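Local coordinates for fibrinogen alpha subunit (Gallus gallus, PDB 1M1J), which probably forms, with the beta and gamma chains, fibrinogen that thrombin cleaves to fibrin monomers, which polymerise into the insoluble matrix of blood clots, at residues D[136-141]-D[188-193]; D[147-152]-D[177-182]. All coordinates share one frame; numbering follows the deposited sequence.

Contact 1: D[136-141]-D[188-193]; sequences ALQNSI and QASSID
S191 OG donates to Q188 O at 2.7 Å, the shortest sound polar bond here, and this bond lies inside the turn whose two middle residues, A189 and S190, meet Q138 of the facing helix. The donor reaches the carbonyl at a C=O...donor angle of 113° and stands well above its plane, so it is not aligned with a lone pair. The bond ties the turn to itself; what passes between the segments is van der Waals contact, made from 136-141 by Q138 alone. The nearest CA atoms, Q138 CA and S190 CA, are 8.0 Å apart, and the side chain of Q138, with CG anti to the backbone N (chi1 -173°) and the chain extended beyond it, bridges that gap. Its carboxamide arrives end-on and divides its contacts between two residues. On the oxygen side, Q138 OE1 lies 3.5 Å from A189 CB. It is equally far from A189 O, but both are acceptors and cannot bond as modelled. On the nitrogen side, Q138 NE2 packs against S190 CB, while S190 OG is 3.7 Å from Q138 NE2, too long for a bond. At 2.70 Å resolution the oxygen and nitrogen ends of such an amide are hard to tell apart, so their assignment deserves caution. The two segments together bury 106 Å², a small interface that A189 enters with its methyl group directed at helix 82-160, while S190, an exposed residue, adds its CB. Around this point Q138 and I141 also pack on L186, one turn earlier in helix 178-191, and L137, I141 and A189 meet apolar side chains of another protein chain, placing the returning helix against the coiled coil.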
loop_
_atom_site.group_PDB
_atom_site.type_symbol
_atom_site.label_atom_id
_atom_site.label_comp_id
_atom_site.label_asym_id
_atom_site.label_seq_id
_atom_site.Cartn_x
_atom_site.Cartn_y
_atom_site.Cartn_z
ATOM N N ALA D 136 98.261 65.212 44.384
ATOM C CA ALA D 136 98.561 66.590 44.759
ATOM C C ALA D 136 99.869 66.560 45.536
ATOM O O ALA D 136 100.769 67.366 45.294
ATOM C CB ALA D 136 97.453 67.159 45.628
ATOM N N LEU D 137 99.960 65.608 46.463
ATOM C CA LEU D 137 101.147 65.425 47.288
ATOM C C LEU D 137 102.374 65.189 46.415
ATOM O O LEU D 137 103.398 65.843 46.598
ATOM C CB LEU D 137 100.957 64.238 48.238
ATOM C CG LEU D 137 101.998 64.028 49.341
ATOM C CD1 LEU D 137 102.096 65.275 50.210
ATOM C CD2 LEU D 137 101.597 62.836 50.190
ATOM N N GLN D 138 102.278 64.271 45.460
ATOM C CA GLN D 138 103.427 64.017 44.606
ATOM C C GLN D 138 103.887 65.288 43.914
ATOM O O GLN D 138 105.067 65.427 43.581
ATOM C CB GLN D 138 103.137 62.964 43.537
ATOM C CG GLN D 138 104.416 62.612 42.785
ATOM C CD GLN D 138 104.238 61.576 41.703
ATOM O OE1 GLN D 138 103.697 60.493 41.936
ATOM N NE2 GLN D 138 104.712 61.895 40.505
ATOM N N ASN D 139 102.961 66.213 43.689
ATOM C CA ASN D 139 103.318 67.460 43.027
ATOM C C ASN D 139 104.111 68.360 43.957
ATOM O O ASN D 139 105.187 68.831 43.597
ATOM C CB ASN D 139 102.069 68.200 42.530
ATOM C CG ASN D 139 101.381 67.478 41.381
ATOM O OD1 ASN D 139 102.036 66.865 40.529
ATOM N ND2 ASN D 139 100.054 67.558 41.343
ATOM N N SER D 140 103.573 68.591 45.150
ATOM C CA SER D 140 104.226 69.437 46.141
ATOM C C SER D 140 105.645 68.910 46.399
ATOM O O SER D 140 106.601 69.680 46.494
ATOM C CB SER D 140 103.409 69.442 47.435
ATOM O OG SER D 140 103.696 70.587 48.223
ATOM N N ILE D 141 105.772 67.592 46.503
ATOM C CA ILE D 141 107.064 66.956 46.725
ATOM C C ILE D 141 107.979 67.202 45.527
ATOM O O ILE D 141 109.196 67.349 45.671
ATOM C CB ILE D 141 106.898 65.432 46.914
ATOM C CG1 ILE D 141 106.284 65.140 48.282
ATOM C CG2 ILE D 141 108.228 64.734 46.745
ATOM C CD1 ILE D 141 105.984 63.676 48.508
ATOM N N GLN D 188 108.712 57.055 38.930
ATOM C CA GLN D 188 108.278 55.685 39.172
ATOM C C GLN D 188 106.913 55.653 39.866
ATOM O O GLN D 188 106.138 54.718 39.685
ATOM C CB GLN D 188 109.324 54.980 40.034
ATOM C CG GLN D 188 108.974 53.581 40.485
ATOM C CD GLN D 188 110.012 53.029 41.451
ATOM O OE1 GLN D 188 111.190 52.899 41.111
ATOM N NE2 GLN D 188 109.578 52.709 42.666
ATOM N N ALA D 189 106.622 56.681 40.659
ATOM C CA ALA D 189 105.350 56.766 41.368
ATOM C C ALA D 189 104.300 57.420 40.485
ATOM O O ALA D 189 103.099 57.288 40.723
ATOM C CB ALA D 189 105.514 57.569 42.641
ATOM N N SER D 190 104.757 58.137 39.467
ATOM C CA SER D 190 103.849 58.813 38.555
ATOM C C SER D 190 103.379 57.839 37.481
ATOM O O SER D 190 102.296 57.997 36.915
ATOM C CB SER D 190 104.550 60.007 37.905
ATOM O OG SER D 190 103.627 60.804 37.184
ATOM N N SER D 191 104.200 56.827 37.211
ATOM C CA SER D 191 103.883 55.825 36.200
ATOM C C SER D 191 102.726 54.914 36.611
ATOM O O SER D 191 101.896 54.549 35.776
ATOM C CB SER D 191 105.122 54.982 35.895
ATOM O OG SER D 191 105.580 54.312 37.057
ATOM N N ILE D 192 102.676 54.541 37.889
ATOM C CA ILE D 192 101.607 53.685 38.402
ATOM C C ILE D 192 100.238 54.283 38.041
ATOM O O ILE D 192 100.048 55.500 38.100
ATOM C CB ILE D 192 101.734 53.509 39.937
ATOM C CG1 ILE D 192 100.518 52.766 40.484
ATOM C CG2 ILE D 192 101.876 54.857 40.610
ATOM C CD1 ILE D 192 100.594 52.496 41.968
ATOM N N ASP D 193 99.291 53.417 37.678
ATOM C CA ASP D 193 97.947 53.824 37.250
ATOM C C ASP D 193 97.050 54.629 38.200
ATOM O O ASP D 193 97.197 55.848 38.334
ATOM C CB ASP D 193 97.172 52.593 36.771
ATOM C CG ASP D 193 96.630 52.759 35.358
ATOM O OD1 ASP D 193 95.892 53.741 35.114
ATOM O OD2 ASP D 193 96.945 51.908 34.494
#

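Contact 2: D[147-152]-D[177-182]; sequences EMKRLE and EGYDNI
Y179 dominates the contact between 147-152 and 177-182, accounting for 123 of the 227 Å² buried by both sides, and its ring meets K149, M148 and E152 in different ways. The aromatic interaction is a CH-pi contact: K149 CA sits 4.0 Å from the centroid of the Y179 ring and 19° off the ring normal, over one face but offset toward the rim. Van der Waals contacts accompany it. The aliphatic chain of K149, with CG anti to its own amide nitrogen (chi1 -174°), runs past the tyrosine in the opposite direction, K149 CG lying 4.1 Å from Y179 CD2. M148 crosses the tyrosine at about a right angle and meets the ring edge near its plane, M148 CG lying 3.9 Å from Y179 CZ, before its bent chain turns off. The polar contact is less certain. Y179 OH points its weak hydrogen bond at E152 OE2, 3.2 Å away, but the hydroxyl is modelled too near M148 and its position is doubtful. The other carboxylate oxygen, E152 OE1, has firmer support: it accepts a hydrogen bond from Y172 and a weak one from the backbone of D175, linking the glutamate to the residues just ahead of helix 178-191. The short helical segments run antiparallel at 174°, with axes 11.3 Å apart. V145, further back on helix 82-160, receives both Y179 and I182. Y179 also packs on a basic side chain of one neighbouring chain, while M148 and L151 meet apolar side chains of another, so the contact lies between helix 178-191, helix 82-160 and those chains.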
loop_
_atom_site.group_PDB
_atom_site.type_symbol
_atom_site.label_atom_id
_atom_site.label_comp_id
_atom_site.label_asym_id
_atom_site.label_seq_id
_atom_site.Cartn_x
_atom_site.Cartn_y
_atom_site.Cartn_z
ATOM N N GLU D 147 113.165 73.162 44.406
ATOM C CA GLU D 147 113.683 74.217 45.261
ATOM C C GLU D 147 114.893 73.728 46.043
ATOM O O GLU D 147 115.841 74.476 46.266
ATOM C CB GLU D 147 112.603 74.671 46.237
ATOM C CG GLU D 147 113.010 75.820 47.142
ATOM C CD GLU D 147 111.875 76.246 48.056
ATOM O OE1 GLU D 147 112.015 77.265 48.768
ATOM O OE2 GLU D 147 110.835 75.555 48.061
ATOM N N MET D 148 114.846 72.462 46.448
ATOM C CA MET D 148 115.913 71.851 47.224
ATOM C C MET D 148 117.199 71.708 46.417
ATOM O O MET D 148 118.262 72.119 46.871
ATOM C CB MET D 148 115.465 70.479 47.733
ATOM C CG MET D 148 116.253 69.952 48.920
ATOM S SD MET D 148 115.926 70.837 50.460
ATOM C CE MET D 148 117.108 72.122 50.349
ATOM N N LYS D 149 117.108 71.131 45.221
ATOM C CA LYS D 149 118.289 70.951 44.378
ATOM C C LYS D 149 118.990 72.288 44.166
ATOM O O LYS D 149 120.194 72.337 43.922
ATOM C CB LYS D 149 117.903 70.347 43.026
ATOM C CG LYS D 149 119.098 69.990 42.155
ATOM C CD LYS D 149 118.699 69.122 40.965
ATOM C CE LYS D 149 119.916 68.725 40.126
ATOM N NZ LYS D 149 120.922 67.924 40.884
ATOM N N ARG D 150 118.227 73.372 44.267
ATOM C CA ARG D 150 118.775 74.715 44.114
ATOM C C ARG D 150 119.350 75.189 45.439
ATOM O O ARG D 150 120.448 75.734 45.493
ATOM C CB ARG D 150 117.686 75.702 43.680
ATOM C CG ARG D 150 117.477 75.815 42.179
ATOM C CD ARG D 150 116.484 76.922 41.857
ATOM N NE ARG D 150 116.449 77.214 40.428
ATOM C CZ ARG D 150 116.067 76.348 39.494
ATOM N NH1 ARG D 150 115.679 75.126 39.834
ATOM N NH2 ARG D 150 116.082 76.703 38.217
ATOM N N LEU D 151 118.592 74.976 46.505
ATOM C CA LEU D 151 118.996 75.394 47.834
ATOM C C LEU D 151 120.305 74.757 48.285
ATOM O O LEU D 151 121.212 75.456 48.729
ATOM C CB LEU D 151 117.901 75.062 48.841
ATOM C CG LEU D 151 117.588 76.158 49.859
ATOM C CD1 LEU D 151 116.803 75.548 51.018
ATOM C CD2 LEU D 151 118.873 76.786 50.367
ATOM N N GLU D 152 120.405 73.434 48.172
ATOM C CA GLU D 152 121.623 72.748 48.585
ATOM C C GLU D 152 122.833 73.393 47.943
ATOM O O GLU D 152 123.846 73.594 48.601
ATOM C CB GLU D 152 121.592 71.260 48.219
ATOM C CG GLU D 152 122.890 70.530 48.577
ATOM C CD GLU D 152 122.826 69.030 48.348
ATOM O OE1 GLU D 152 123.868 68.352 48.506
ATOM O OE2 GLU D 152 121.737 68.523 48.016
ATOM N N GLU D 177 123.824 63.845 42.790
ATOM C CA GLU D 177 123.237 62.601 42.313
ATOM C C GLU D 177 122.131 62.113 43.237
ATOM O O GLU D 177 121.231 61.383 42.817
ATOM C CB GLU D 177 124.316 61.521 42.178
ATOM C CG GLU D 177 125.252 61.722 40.992
ATOM C CD GLU D 177 126.145 60.521 40.742
ATOM O OE1 GLU D 177 126.856 60.511 39.713
ATOM O OE2 GLU D 177 126.136 59.587 41.576
ATOM N N GLY D 178 122.205 62.509 44.503
ATOM C CA GLY D 178 121.178 62.101 45.436
ATOM C C GLY D 178 119.835 62.502 44.860
ATOM O O GLY D 178 118.810 61.880 45.137
ATOM N N TYR D 179 119.847 63.535 44.023
ATOM C CA TYR D 179 118.623 64.023 43.418
ATOM C C TYR D 179 118.104 63.237 42.232
ATOM O O TYR D 179 116.896 63.048 42.105
ATOM C CB TYR D 179 118.790 65.485 43.043
ATOM C CG TYR D 179 118.723 66.369 44.252
ATOM C CD1 TYR D 179 117.503 66.624 44.874
ATOM C CD2 TYR D 179 119.877 66.911 44.808
ATOM C CE1 TYR D 179 117.433 67.398 46.026
ATOM C CE2 TYR D 179 119.822 67.686 45.958
ATOM C CZ TYR D 179 118.597 67.927 46.564
ATOM O OH TYR D 179 118.532 68.693 47.707
ATOM N N ASP D 180 118.991 62.773 41.358
ATOM C CA ASP D 180 118.520 62.017 40.203
ATOM C C ASP D 180 117.943 60.671 40.640
ATOM O O ASP D 180 117.143 60.060 39.926
ATOM C CB ASP D 180 119.641 61.821 39.171
ATOM C CG ASP D 180 120.821 61.051 39.718
ATOM O OD1 ASP D 180 120.622 59.929 40.234
ATOM O OD2 ASP D 180 121.953 61.571 39.616
ATOM N N ASN D 181 118.343 60.222 41.824
ATOM C CA ASN D 181 117.845 58.965 42.358
ATOM C C ASN D 181 116.460 59.228 42.952
ATOM O O ASN D 181 115.568 58.377 42.906
ATOM C CB ASN D 181 118.799 58.437 43.427
ATOM C CG ASN D 181 118.516 56.998 43.800
ATOM O OD1 ASN D 181 119.289 56.369 44.519
ATOM N ND2 ASN D 181 117.399 56.467 43.312
ATOM N N ILE D 182 116.285 60.420 43.513
ATOM C CA ILE D 182 115.003 60.804 44.081
ATOM C C ILE D 182 114.042 60.980 42.925
ATOM O O ILE D 182 112.929 60.460 42.943
ATOM C CB ILE D 182 115.082 62.147 44.823
ATOM C CG1 ILE D 182 116.001 62.024 46.032
ATOM C CG2 ILE D 182 113.694 62.597 45.227
ATOM C CD1 ILE D 182 115.659 60.864 46.927
#

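Both contacts join the same pair of elements, the long helix 82-160 and the shorter helix 178-191, and their centres lie about 17 Å apart. Contact 2 is nested inside the loop closed by contact 1, as expected of a hairpin: the chain leaves along 82-160, turns, and comes back antiparallel. The pairs with nearest CA atoms, K149 with Y179 and Q138 with S190, are separated by eleven residues on each helix, about what a helical rise of 1.5 Å per residue predicts for that spacing. V145 and L186 lie between the two contacts. This returning helix is consistent with the fourth strand that the folded-back alpha chain contributes to fibrinogen's three-chain coiled coil.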